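PDB 5HZD: 3' terminal uridylyl transferase from Trypanosoma brucei, which adds uridines from UTP to the 3'-hydroxyl ends of guide RNAs, ribosomal RNAs and some mRNAs during mitochondrial RNA editing. Local coordinates for residues A89-E94 with S246-V251; C95-W100 with R148-L153; R105-G110 with T369-R374; I124-V129 with Y281-D286; N163-S168 with K176-S181. All blocks are in the same frame, centred on the assembly; numbering follows the deposited sequence. Where two conformers were deposited one is given.

Contact 1: residues A89-E94 with S246-V251; sequences ARAQLE and STTAAV
Gln92 of helix 80-100 carries most of this contact, laid against the first turn of helix 247-254, which runs nearly parallel to it (13° between the short axes, 8.9 Å apart). Its CB faces the Val251 side chain, with Gln92 CB 4.1 Å from Val251 CG2. With CG anti to the carbonyl carbon (chi1 -68°), the chain leaves beside the backbone N, and Gln92 CG settles 3.8 Å from Val251 CG2 and just as close to Thr248 CA. The two side chains, Gln92 and Val251, cross at about a right angle. CD passes Thr248 OG1, and the amide then ends at the start of the helix: Gln92 NE2 gives a weak but fairly straight hydrogen bond to Thr248 OG1 (3.4 Å, 161°). The stronger partners of this amide lie in the loop 278-280, where NE2 also reaches Glu279 OE1 and OE1 accepts from Leu280 N; Thr247 OG1 binds the same Glu279 carboxylate. Beside this line, Ala91 CB touches Thr248 CG2 at 3.9 Å. The chemistry is thus split: the aliphatic part of Gln92 packs on Val251 and Thr248, while its buried amide has hydrogen bonds at both ends, and helix and loop are joined through one polar group.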
# COMPACT_ATOMS: atom_id res chain seq x y z
N ALA A 89 13.49 8.07 -6.91
CA ALA A 89 12.67 9.03 -6.17
C ALA A 89 12.94 8.98 -4.67
O ALA A 89 13.00 10.02 -4.01
CB ALA A 89 11.16 8.80 -6.46
N ARG A 90 13.13 7.77 -4.14
CA ARG A 90 13.42 7.59 -2.72
C ARG A 90 14.73 8.29 -2.36
O ARG A 90 14.80 8.98 -1.36
CB ARG A 90 13.55 6.09 -2.38
CG ARG A 90 13.59 5.80 -0.86
CD ARG A 90 14.32 4.47 -0.56
NE ARG A 90 15.67 4.60 -1.08
CZ ARG A 90 16.64 5.22 -0.43
NH1 ARG A 90 16.41 5.71 0.80
NH2 ARG A 90 17.82 5.37 -1.02
N ALA A 91 15.77 8.08 -3.18
CA ALA A 91 17.06 8.71 -2.90
C ALA A 91 16.93 10.21 -2.98
O ALA A 91 17.56 10.93 -2.18
CB ALA A 91 18.13 8.19 -3.85
N GLN A 92 16.14 10.70 -3.94
CA GLN A 92 15.89 12.15 -4.05
C GLN A 92 15.24 12.70 -2.80
O GLN A 92 15.66 13.71 -2.24
CB GLN A 92 15.05 12.44 -5.31
CG GLN A 92 15.83 12.15 -6.57
CD GLN A 92 14.98 11.86 -7.78
OE1 GLN A 92 13.79 12.20 -7.83
NE2 GLN A 92 15.60 11.27 -8.79
N LEU A 93 14.19 12.03 -2.33
CA LEU A 93 13.52 12.46 -1.12
C LEU A 93 14.46 12.43 0.07
O LEU A 93 14.42 13.32 0.92
CB LEU A 93 12.27 11.61 -0.85
CG LEU A 93 11.48 12.08 0.38
CD1 LEU A 93 10.94 13.51 0.27
CD2 LEU A 93 10.29 11.10 0.60
N GLU A 94 15.37 11.45 0.11
CA GLU A 94 16.26 11.37 1.27
C GLU A 94 17.18 12.56 1.33
O GLU A 94 17.47 13.06 2.41
CB GLU A 94 17.04 10.06 1.25
CG GLU A 94 17.85 9.80 2.51
CD GLU A 94 18.36 8.38 2.53
OE1 GLU A 94 19.57 8.19 2.26
OE2 GLU A 94 17.57 7.42 2.81
N SER A 246 22.88 12.85 -13.10
CA SER A 246 21.67 12.05 -12.94
C SER A 246 20.59 12.93 -12.33
O SER A 246 20.87 14.02 -11.84
CB SER A 246 21.93 10.87 -12.02
OG SER A 246 22.09 11.29 -10.68
N THR A 247 19.35 12.46 -12.37
CA THR A 247 18.25 13.17 -11.71
C THR A 247 18.43 13.21 -10.21
O THR A 247 18.00 14.16 -9.56
CB THR A 247 16.89 12.53 -12.05
OG1 THR A 247 16.98 11.11 -11.85
CG2 THR A 247 16.51 12.80 -13.50
N THR A 248 19.03 12.19 -9.62
CA THR A 248 19.25 12.20 -8.19
C THR A 248 20.33 13.25 -7.83
O THR A 248 20.17 14.01 -6.87
CB THR A 248 19.63 10.81 -7.66
OG1 THR A 248 18.58 9.89 -8.00
CG2 THR A 248 19.77 10.83 -6.16
N ALA A 249 21.41 13.28 -8.61
CA ALA A 249 22.40 14.33 -8.38
C ALA A 249 21.79 15.72 -8.55
O ALA A 249 22.19 16.66 -7.87
CB ALA A 249 23.61 14.18 -9.33
N ALA A 250 20.81 15.86 -9.44
CA ALA A 250 20.19 17.15 -9.67
C ALA A 250 19.42 17.61 -8.44
O ALA A 250 19.46 18.79 -8.07
CB ALA A 250 19.29 17.12 -10.89
N VAL A 251 18.72 16.70 -7.77
CA VAL A 251 18.05 17.07 -6.53
C VAL A 251 19.07 17.33 -5.40
O VAL A 251 18.91 18.26 -4.62
CB VAL A 251 17.02 16.00 -6.14
CG1 VAL A 251 16.38 16.35 -4.79
CG2 VAL A 251 15.97 15.88 -7.24

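Contact 2: residues C95-W100 with R148-L153; sequences CVVRRW and RSITEL
Apolar contacts come first here, and Leu153 of helix 143-156 gives the most surface to them as it pushes into helix 80-100. Its CD1 reaches Trp100 CB at 3.7 Å and also rests on the carbonyl O of Val96. The side chains of Val96 and Leu153 run antiparallel alongside one another, Val96 CG1 lying 3.8 Å from Leu153 CB. Farther along, Val97 CG1 packs on Ile150 CD1 at 4.0 Å.

The aromatic contact belongs to Trp100. Its CG is anti to the backbone N (chi1 165°), which swings the indole across toward the second helix, and Ile150 CD1 sits over one face of the six-membered ring as a CH-pi contact, 4.1 Å from the centroid and 27° off the normal. Ser149 CB approaches the five-membered ring obliquely, 3.4 Å from Trp100 CD1.

Polar bonding runs through water. Trp100 NE1 donates to a water at 3.1 Å that also binds Ser149 OG, and that hydroxyl has a partner of its own in Asn145 O, one turn back.

Over these short segments the helix axes cross at 127° and come within 9.5 Å of each other. Ile150 also touches Ile175 of strand 174-177, so the two helices pack together beside the mixed sheet, as in the alpha/beta palm domain of nucleotidyltransferases.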
# COMPACT_ATOMS: atom_id res chain seq x y z
N CYS A 95 17.61 13.07 0.18
CA CYS A 95 18.42 14.31 0.12
C CYS A 95 17.69 15.47 0.74
O CYS A 95 18.28 16.33 1.42
CB CYS A 95 18.71 14.67 -1.33
SG CYS A 95 19.78 13.55 -2.20
N VAL A 96 16.39 15.53 0.48
CA VAL A 96 15.60 16.64 0.99
C VAL A 96 15.43 16.50 2.49
O VAL A 96 15.71 17.45 3.26
CB VAL A 96 14.21 16.69 0.33
CG1 VAL A 96 13.37 17.82 0.96
CG2 VAL A 96 14.32 16.86 -1.17
N VAL A 97 15.01 15.31 2.96
CA VAL A 97 14.69 15.21 4.38
C VAL A 97 15.92 15.27 5.27
O VAL A 97 15.80 15.69 6.43
CB VAL A 97 13.81 14.00 4.73
CG1 VAL A 97 12.56 14.00 3.84
CG2 VAL A 97 14.58 12.75 4.55
N ARG A 98 17.10 14.91 4.76
CA ARG A 98 18.31 15.06 5.59
C ARG A 98 18.66 16.50 5.89
O ARG A 98 19.40 16.76 6.82
CB ARG A 98 19.50 14.33 4.97
CG ARG A 98 19.34 12.83 5.10
CD ARG A 98 20.54 12.06 4.55
NE ARG A 98 21.70 12.39 5.38
CZ ARG A 98 22.94 11.97 5.16
NH1 ARG A 98 23.90 12.33 6.00
NH2 ARG A 98 23.21 11.24 4.10
N ARG A 99 18.14 17.46 5.14
CA ARG A 99 18.36 18.86 5.48
C ARG A 99 17.57 19.24 6.74
O ARG A 99 17.98 20.10 7.50
CB ARG A 99 18.02 19.79 4.31
CG ARG A 99 17.87 21.29 4.65
CD ARG A 99 19.20 22.02 4.92
NE ARG A 99 20.31 21.57 4.08
CZ ARG A 99 20.54 21.99 2.84
NH1 ARG A 99 19.73 22.86 2.26
NH2 ARG A 99 21.59 21.52 2.17
N TRP A 100 16.44 18.55 6.96
CA TRP A 100 15.64 18.74 8.16
C TRP A 100 16.24 17.95 9.34
O TRP A 100 16.39 18.47 10.46
CB TRP A 100 14.21 18.29 7.86
CG TRP A 100 13.35 18.10 9.05
CD1 TRP A 100 12.89 19.05 9.90
CD2 TRP A 100 12.86 16.84 9.52
NE1 TRP A 100 12.11 18.45 10.88
CE2 TRP A 100 12.08 17.10 10.66
CE3 TRP A 100 12.99 15.53 9.06
CZ2 TRP A 100 11.45 16.08 11.40
CZ3 TRP A 100 12.38 14.50 9.78
CH2 TRP A 100 11.60 14.80 10.93
N ARG A 148 5.19 20.20 8.49
CA ARG A 148 5.36 21.59 8.03
C ARG A 148 6.81 21.83 7.58
O ARG A 148 7.03 22.45 6.55
CB ARG A 148 4.91 22.60 9.10
CG ARG A 148 3.43 22.37 9.46
CD ARG A 148 2.99 22.97 10.79
NE ARG A 148 3.25 24.39 10.85
CZ ARG A 148 4.03 24.96 11.76
NH1 ARG A 148 4.62 24.20 12.69
NH2 ARG A 148 4.22 26.28 11.76
N SER A 149 7.77 21.29 8.32
CA SER A 149 9.19 21.48 7.95
C SER A 149 9.51 20.90 6.60
O SER A 149 10.15 21.57 5.75
CB SER A 149 10.11 20.85 9.01
OG SER A 149 9.99 21.55 10.23
N ILE A 150 9.10 19.66 6.36
CA ILE A 150 9.44 19.02 5.09
C ILE A 150 8.64 19.61 3.92
O ILE A 150 9.15 19.73 2.80
CB ILE A 150 9.32 17.50 5.21
CG1 ILE A 150 10.42 17.03 6.18
CG2 ILE A 150 9.51 16.85 3.85
CD1 ILE A 150 10.21 15.63 6.63
N THR A 151 7.39 20.01 4.18
CA THR A 151 6.64 20.72 3.14
C THR A 151 7.40 21.94 2.64
O THR A 151 7.50 22.14 1.44
CB THR A 151 5.26 21.10 3.63
OG1 THR A 151 4.57 19.88 3.91
CG2 THR A 151 4.47 21.82 2.50
N GLU A 152 7.97 22.71 3.56
CA GLU A 152 8.68 23.93 3.17
C GLU A 152 9.95 23.61 2.38
O GLU A 152 10.26 24.29 1.41
CB GLU A 152 9.04 24.75 4.40
CG GLU A 152 9.87 25.98 4.11
CD GLU A 152 9.09 27.07 3.39
OE1 GLU A 152 7.85 26.93 3.21
OE2 GLU A 152 9.72 28.08 3.00
N LEU A 153 10.67 22.58 2.79
CA LEU A 153 11.85 22.18 2.02
C LEU A 153 11.49 21.75 0.60
O LEU A 153 12.19 22.09 -0.38
CB LEU A 153 12.62 21.05 2.72
CG LEU A 153 13.31 21.42 4.04
CD1 LEU A 153 13.97 20.20 4.69
CD2 LEU A 153 14.34 22.55 3.83
O HOH W 1 10.04 20.01 12.51

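Contact 3: residues R105-G110 with T369-R374; sequences RVFIFG and TDFDPR
Strand 105-109, an outermost strand of the palm-domain sheet, is met by the irregular loop 369-374, whose backbone touches it through one weak hydrogen bond, Ile108 N to Phe371 O (3.3 Å, 167°). The loop enters by an inverse gamma turn centred on Asp370. After it Phe371 leans toward the strand: with CG anti to the carbonyl carbon (chi1 -59°) its ring passes above that of Phe107, and Phe371 CE2 lies over one face, toward the rim, 3.4 Å from Phe107 CE2. The rings meet obliquely, centroids 4.7 Å apart and planes at 41°. The edge of the Phe371 ring also faces the strand backbone, where CD2 comes 3.4 Å from Val106 O. Farther on, Ile108 packs against the ring of Pro373, Ile108 CG2 touching Pro373 CG at 3.5 Å while CD1 reaches the proline CD. Around this seam, Arg90 of helix 80-100 binds both Asp372 and Val106 O, linking helix, strand and loop, and Phe107 touches Ile294 of the UTP site. One water lies between the backbones, 2.7 Å from Ile108 O and 2.8 Å from Asp370 O.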
# COMPACT_ATOMS: atom_id res chain seq x y z
N ARG A 105 16.40 8.61 7.44
CA ARG A 105 16.52 7.86 6.20
C ARG A 105 15.12 7.54 5.70
O ARG A 105 14.16 7.56 6.46
CB ARG A 105 17.35 6.59 6.39
CG ARG A 105 18.81 6.87 6.80
CD ARG A 105 19.55 7.62 5.71
NE ARG A 105 20.97 7.83 6.08
CZ ARG A 105 21.42 8.87 6.79
NH1 ARG A 105 20.59 9.81 7.20
NH2 ARG A 105 22.71 8.95 7.10
N VAL A 106 15.02 7.29 4.40
CA VAL A 106 13.71 7.10 3.76
C VAL A 106 13.55 5.63 3.39
O VAL A 106 14.42 5.04 2.76
CB VAL A 106 13.58 8.00 2.49
CG1 VAL A 106 12.21 7.76 1.79
CG2 VAL A 106 13.68 9.49 2.88
N PHE A 107 12.41 5.05 3.80
CA PHE A 107 12.11 3.64 3.52
C PHE A 107 10.86 3.59 2.66
O PHE A 107 9.87 4.22 3.02
CB PHE A 107 11.74 2.94 4.84
CG PHE A 107 12.86 2.90 5.86
CD1 PHE A 107 13.22 4.06 6.56
CD2 PHE A 107 13.49 1.70 6.20
CE1 PHE A 107 14.22 4.05 7.51
CE2 PHE A 107 14.48 1.68 7.18
CZ PHE A 107 14.86 2.85 7.81
N ILE A 108 10.88 2.88 1.53
CA ILE A 108 9.62 2.66 0.79
C ILE A 108 8.80 1.55 1.47
O ILE A 108 9.36 0.53 1.88
CB ILE A 108 9.88 2.29 -0.65
CG1 ILE A 108 10.46 3.50 -1.39
CG2 ILE A 108 8.57 1.78 -1.34
CD1 ILE A 108 10.91 3.21 -2.83
N PHE A 109 7.49 1.74 1.57
CA PHE A 109 6.63 0.60 1.96
C PHE A 109 5.39 0.59 1.11
O PHE A 109 5.28 1.37 0.16
CB PHE A 109 6.36 0.56 3.47
CG PHE A 109 5.52 1.70 4.01
CD1 PHE A 109 6.09 2.93 4.31
CD2 PHE A 109 4.17 1.52 4.23
CE1 PHE A 109 5.30 3.97 4.85
CE2 PHE A 109 3.37 2.55 4.73
CZ PHE A 109 3.95 3.79 5.04
N GLY A 110 4.48 -0.34 1.40
CA GLY A 110 3.32 -0.52 0.54
C GLY A 110 3.48 -1.60 -0.51
O GLY A 110 4.27 -2.53 -0.33
N THR A 369 17.99 -3.48 5.18
CA THR A 369 18.79 -3.21 4.00
C THR A 369 17.93 -2.77 2.82
O THR A 369 18.43 -2.15 1.89
CB THR A 369 19.59 -4.46 3.56
OG1 THR A 369 18.70 -5.58 3.44
CG2 THR A 369 20.66 -4.78 4.58
N ASP A 370 16.66 -3.15 2.81
CA ASP A 370 15.86 -3.03 1.60
C ASP A 370 15.07 -1.72 1.50
O ASP A 370 13.88 -1.72 1.18
CB ASP A 370 14.91 -4.22 1.44
CG ASP A 370 15.65 -5.55 1.28
OD1 ASP A 370 16.88 -5.54 1.04
OD2 ASP A 370 14.98 -6.60 1.39
N PHE A 371 15.75 -0.60 1.76
CA PHE A 371 15.16 0.72 1.56
C PHE A 371 14.52 0.83 0.18
O PHE A 371 13.40 1.36 0.04
CB PHE A 371 16.26 1.80 1.70
CG PHE A 371 16.94 1.81 3.05
CD1 PHE A 371 18.07 1.03 3.27
CD2 PHE A 371 16.48 2.61 4.07
CE1 PHE A 371 18.71 1.03 4.51
CE2 PHE A 371 17.13 2.62 5.32
CZ PHE A 371 18.22 1.84 5.53
N ASP A 372 15.26 0.31 -0.82
CA ASP A 372 14.80 0.20 -2.20
C ASP A 372 14.22 -1.21 -2.35
O ASP A 372 14.97 -2.19 -2.25
CB ASP A 372 15.98 0.38 -3.14
CG ASP A 372 16.41 1.84 -3.27
OD1 ASP A 372 15.54 2.74 -3.10
OD2 ASP A 372 17.59 2.06 -3.57
N PRO A 373 12.91 -1.33 -2.59
CA PRO A 373 12.25 -2.65 -2.64
C PRO A 373 12.84 -3.51 -3.74
O PRO A 373 13.11 -3.04 -4.85
CB PRO A 373 10.80 -2.30 -2.94
CG PRO A 373 10.65 -0.89 -2.32
CD PRO A 373 11.93 -0.23 -2.73
N ARG A 374 13.07 -4.78 -3.42
CA ARG A 374 13.63 -5.71 -4.39
C ARG A 374 12.57 -6.14 -5.42
O ARG A 374 11.41 -6.43 -5.06
CB ARG A 374 14.26 -6.90 -3.68
CG ARG A 374 15.62 -6.51 -3.06
CD ARG A 374 16.45 -7.72 -2.66
NE ARG A 374 15.79 -8.44 -1.58
CZ ARG A 374 15.79 -9.76 -1.47
NH1 ARG A 374 16.43 -10.52 -2.37
NH2 ARG A 374 15.15 -10.33 -0.45
O HOH W 2 11.88 -0.20 2.49

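Contact 4: residues I124-V129 with Y281-D286; sequences IDFAVV and YNIDFD
Asp125 and Asp286 stand side by side on neighbouring parallel strands and point the same way, their carboxylate planes turned 72° apart. Asp125 OD1 comes 3.7 Å from Asp286 CB and 4.1 Å from Asp286 OD2. Lys176 NZ forms a salt bridge with Asp286 OD1. A water lies within hydrogen-bonding distance of both Asp125 OD1 and the backbone O of Asp286.

On the other face of the sheet the aromatics pair. Phe126 turns its edge to the face of Phe285 in an offset edge-to-face contact, centroids 5.2 Å apart and planes at 68°, with Phe126 CE2 at 3.6 Å from Phe285 CG. The Phe285 ring gets there with CG tucked between its own backbone N and carbonyl carbon (chi1 67°), and it stacks on His177 as well. Ile283 adds its CD1 methyl, 4.2 Å from Phe126 CZ.

The backbones hold this in register: Ile124 N binds Asp284 O, Asp286 N binds Ile124 O, and Phe126 N binds Asp286 O, the last at 2.9 Å.

Asp125 belongs with Asp123 to the predicted catalytic magnesium site, and Asp286 is probably important for activity as well. Three acidic residues brought together on and just before neighbouring strands of the palm sheet are the hallmark of the active site in the DNA polymerase beta-like nucleotidyltransferases, and this trio, assigned by similarity, is consistent with that site.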
# COMPACT_ATOMS: atom_id res chain seq x y z
N ILE A 124 3.21 5.52 -3.93
CA ILE A 124 4.36 5.01 -3.20
C ILE A 124 4.24 5.55 -1.79
O ILE A 124 3.94 6.72 -1.62
CB ILE A 124 5.68 5.53 -3.82
CG1 ILE A 124 5.89 4.89 -5.20
CG2 ILE A 124 6.89 5.27 -2.89
CD1 ILE A 124 6.20 3.37 -5.19
N ASP A 125 4.43 4.70 -0.78
CA ASP A 125 4.53 5.19 0.60
C ASP A 125 5.98 5.36 0.99
O ASP A 125 6.81 4.47 0.76
CB ASP A 125 3.89 4.20 1.58
CG ASP A 125 2.38 4.23 1.52
OD1 ASP A 125 1.81 5.18 2.08
OD2 ASP A 125 1.80 3.30 0.93
N PHE A 126 6.30 6.50 1.59
CA PHE A 126 7.67 6.74 2.06
C PHE A 126 7.58 6.96 3.56
O PHE A 126 6.80 7.80 4.02
CB PHE A 126 8.24 8.04 1.46
CG PHE A 126 8.55 7.98 0.00
CD1 PHE A 126 9.51 7.11 -0.48
CD2 PHE A 126 7.98 8.91 -0.87
CE1 PHE A 126 9.86 7.10 -1.83
CE2 PHE A 126 8.31 8.91 -2.22
CZ PHE A 126 9.26 8.02 -2.71
N ALA A 127 8.35 6.20 4.32
CA ALA A 127 8.47 6.44 5.77
C ALA A 127 9.81 7.11 6.04
O ALA A 127 10.84 6.67 5.52
CB ALA A 127 8.46 5.10 6.52
N VAL A 128 9.82 8.15 6.86
CA VAL A 128 11.06 8.88 7.18
C VAL A 128 11.38 8.60 8.64
O VAL A 128 10.64 9.00 9.53
CB VAL A 128 10.81 10.40 6.98
CG1 VAL A 128 12.05 11.22 7.43
CG2 VAL A 128 10.45 10.68 5.50
N VAL A 129 12.49 7.91 8.91
CA VAL A 129 12.80 7.41 10.24
C VAL A 129 14.29 7.55 10.52
O VAL A 129 15.14 7.20 9.66
CB VAL A 129 12.46 5.89 10.36
CG1 VAL A 129 12.78 5.38 11.78
CG2 VAL A 129 10.98 5.66 10.01
N TYR A 281 9.18 14.24 -8.54
CA TYR A 281 8.16 15.24 -8.91
C TYR A 281 7.01 14.62 -9.67
O TYR A 281 5.95 15.23 -9.83
CB TYR A 281 8.77 16.33 -9.81
CG TYR A 281 9.77 17.22 -9.13
CD1 TYR A 281 9.39 18.43 -8.57
CD2 TYR A 281 11.11 16.85 -9.05
CE1 TYR A 281 10.32 19.26 -7.95
CE2 TYR A 281 12.05 17.67 -8.42
CZ TYR A 281 11.65 18.86 -7.87
OH TYR A 281 12.63 19.64 -7.28
N ASN A 282 7.19 13.40 -10.16
CA ASN A 282 6.29 12.82 -11.13
C ASN A 282 5.43 11.70 -10.58
O ASN A 282 4.62 11.12 -11.30
CB ASN A 282 7.11 12.26 -12.30
CG ASN A 282 7.95 13.32 -12.97
OD1 ASN A 282 7.58 14.49 -13.00
ND2 ASN A 282 9.09 12.91 -13.54
N ILE A 283 5.61 11.37 -9.31
CA ILE A 283 4.91 10.25 -8.72
C ILE A 283 4.01 10.67 -7.56
O ILE A 283 4.35 11.57 -6.78
CB ILE A 283 5.91 9.17 -8.25
CG1 ILE A 283 6.82 9.69 -7.16
CG2 ILE A 283 6.71 8.61 -9.42
CD1 ILE A 283 7.61 8.56 -6.52
N ASP A 284 2.86 10.02 -7.43
CA ASP A 284 2.01 10.21 -6.27
C ASP A 284 2.64 9.51 -5.10
O ASP A 284 3.06 8.34 -5.22
CB ASP A 284 0.63 9.56 -6.49
CG ASP A 284 -0.23 10.27 -7.53
OD1 ASP A 284 -0.17 11.49 -7.68
OD2 ASP A 284 -1.02 9.56 -8.19
N PHE A 285 2.73 10.19 -3.96
CA PHE A 285 3.27 9.56 -2.74
C PHE A 285 2.68 10.12 -1.47
O PHE A 285 2.17 11.25 -1.45
CB PHE A 285 4.83 9.61 -2.71
CG PHE A 285 5.44 11.00 -2.58
CD1 PHE A 285 5.52 11.64 -1.34
CD2 PHE A 285 5.99 11.63 -3.70
CE1 PHE A 285 6.11 12.90 -1.20
CE2 PHE A 285 6.61 12.87 -3.56
CZ PHE A 285 6.65 13.52 -2.32
N ASP A 286 2.70 9.28 -0.43
CA ASP A 286 2.36 9.72 0.92
C ASP A 286 3.63 9.59 1.74
O ASP A 286 4.27 8.53 1.75
CB ASP A 286 1.31 8.83 1.59
CG ASP A 286 -0.07 8.96 0.97
OD1 ASP A 286 -0.30 9.85 0.11
OD2 ASP A 286 -0.94 8.14 1.36
O HOH W 3 3.47 7.00 4.08

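Contact 5: residues N163-S168 with K176-S181; sequences NLEPIS and KHHASS
The beta hairpin of strands 164-167 and 174-177 forms one margin of the palm-domain sheet, and this contact runs along it and past its open end. Glu165 and Lys176 are an antiparallel hydrogen-bonded pair, with Glu165 N to Lys176 O at 2.7 Å and Lys176 N to Glu165 O at 2.9 Å; His178 N continues the pairing to Asn163 O. On the Glu165 side of the sheet that residue stretches out, CG anti to the backbone N (chi1 178°), and its carboxylate lies nearly coplanar with the imidazole of His178, planes 20° apart. His178 NE2 donates to the anti lone pair of Glu165 OE2 at 2.8 Å, a His-carboxylate hydrogen bond. Lys176 CD meets Ile167 CD1 at 3.6 Å, and beyond CD the lysine chain bends away. Past the strands Asn163 uses both hydrogens of its amide: ND2 binds His178 O at 2.7 Å and Ser180 OG at 2.9 Å, both acceptors in the amide plane, while OD1 accepts from a water that also binds Ser180 OG. That fixes the rotation of the amide. On the opposite face Leu164 CD2 reaches the edge of the His177 ring. Strand 285-288 is the next strand of the sheet beyond 174-177, and Leu164 and Pro166 rest against helix 143-156.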
# COMPACT_ATOMS: atom_id res chain seq x y z
N ASN A 163 0.50 20.80 -5.95
CA ASN A 163 0.78 19.38 -5.89
C ASN A 163 0.96 18.85 -4.48
O ASN A 163 0.83 17.63 -4.22
CB ASN A 163 2.04 19.05 -6.72
CG ASN A 163 1.87 19.39 -8.17
OD1 ASN A 163 2.30 20.46 -8.63
ND2 ASN A 163 1.24 18.49 -8.91
N LEU A 164 1.32 19.72 -3.55
CA LEU A 164 1.61 19.30 -2.18
C LEU A 164 0.44 19.50 -1.24
O LEU A 164 -0.10 20.61 -1.14
CB LEU A 164 2.78 20.09 -1.60
CG LEU A 164 4.18 19.72 -2.06
CD1 LEU A 164 5.19 20.64 -1.36
CD2 LEU A 164 4.47 18.28 -1.74
N GLU A 165 0.08 18.45 -0.53
CA GLU A 165 -0.98 18.57 0.48
C GLU A 165 -0.42 18.17 1.84
O GLU A 165 -0.37 16.99 2.16
CB GLU A 165 -2.19 17.68 0.13
CG GLU A 165 -3.32 17.72 1.18
CD GLU A 165 -4.49 16.76 0.91
OE1 GLU A 165 -5.41 16.71 1.79
OE2 GLU A 165 -4.50 16.08 -0.14
N PRO A 166 -0.00 19.15 2.66
CA PRO A 166 0.39 18.84 4.04
C PRO A 166 -0.85 18.49 4.84
O PRO A 166 -1.83 19.23 4.78
CB PRO A 166 0.96 20.17 4.55
CG PRO A 166 0.33 21.24 3.65
CD PRO A 166 0.16 20.57 2.31
N ILE A 167 -0.84 17.36 5.52
CA ILE A 167 -1.94 16.99 6.41
C ILE A 167 -1.41 16.90 7.82
O ILE A 167 -1.16 15.81 8.32
CB ILE A 167 -2.55 15.66 5.96
CG1 ILE A 167 -2.84 15.70 4.47
CG2 ILE A 167 -3.86 15.38 6.71
CD1 ILE A 167 -3.38 14.42 3.93
N SER A 168 -1.22 18.04 8.46
CA SER A 168 -0.48 18.08 9.72
C SER A 168 -1.32 17.59 10.90
O SER A 168 -0.77 17.23 11.96
CB SER A 168 0.04 19.49 9.98
OG SER A 168 -1.03 20.42 9.91
N LYS A 176 0.96 14.50 1.52
CA LYS A 176 0.55 13.81 0.29
C LYS A 176 1.02 14.61 -0.89
O LYS A 176 0.84 15.84 -0.94
CB LYS A 176 -0.99 13.72 0.22
CG LYS A 176 -1.57 12.62 1.15
CD LYS A 176 -3.09 12.48 0.94
CE LYS A 176 -3.39 11.75 -0.34
NZ LYS A 176 -3.15 10.27 -0.11
N HIS A 177 1.65 13.95 -1.85
CA HIS A 177 2.01 14.61 -3.09
C HIS A 177 1.16 14.08 -4.23
O HIS A 177 1.09 12.86 -4.45
CB HIS A 177 3.51 14.41 -3.39
CG HIS A 177 3.90 14.95 -4.73
ND1 HIS A 177 4.11 14.15 -5.83
CD2 HIS A 177 4.03 16.23 -5.16
CE1 HIS A 177 4.42 14.91 -6.87
NE2 HIS A 177 4.35 16.18 -6.49
N HIS A 178 0.48 14.98 -4.92
CA HIS A 178 -0.39 14.62 -6.04
C HIS A 178 0.28 15.06 -7.34
O HIS A 178 0.37 16.25 -7.63
CB HIS A 178 -1.73 15.37 -5.92
CG HIS A 178 -2.42 15.21 -4.61
ND1 HIS A 178 -3.31 14.18 -4.36
CD2 HIS A 178 -2.40 15.97 -3.49
CE1 HIS A 178 -3.78 14.29 -3.13
NE2 HIS A 178 -3.25 15.38 -2.58
N ALA A 179 0.74 14.10 -8.14
CA ALA A 179 1.44 14.44 -9.37
C ALA A 179 0.52 14.94 -10.44
O ALA A 179 -0.56 14.38 -10.65
CB ALA A 179 2.21 13.23 -9.90
N SER A 180 0.95 15.98 -11.14
CA SER A 180 0.23 16.46 -12.31
C SER A 180 0.42 15.47 -13.46
O SER A 180 1.39 14.72 -13.50
CB SER A 180 0.75 17.83 -12.72
OG SER A 180 0.54 18.78 -11.69
N SER A 181 -0.51 15.46 -14.40
CA SER A 181 -0.32 14.62 -15.58
C SER A 181 0.01 15.54 -16.73
O SER A 181 -0.61 16.59 -16.89
CB SER A 181 -1.57 13.77 -15.87
OG SER A 181 -2.72 14.58 -16.02
O HOH W 4 1.66 21.69 -10.92

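From the N terminus, helix 80-100 comes first and supplies both contact 1 and contact 2, while strand 105-109, next along the chain, begins contact 3. Contact 2 closes the shortest of these early loops, at helix 143-156, and lies within the span of contact 1. Contact 5 follows in series, a local hairpin enclosed by the spans of contacts 1, 3 and 4. Contact 1 closes at helix 247-254 and crosses contacts 3 and 4; contact 2 crosses the same two. Contact 4 closes at strand 285-288, within contact 3. Contacts 4 and 5 pair strands within the mixed sheet, contact 3 fastens the distant loop 369-374 to its outermost strand 105-109, and contacts 1 and 2 join helices beside it.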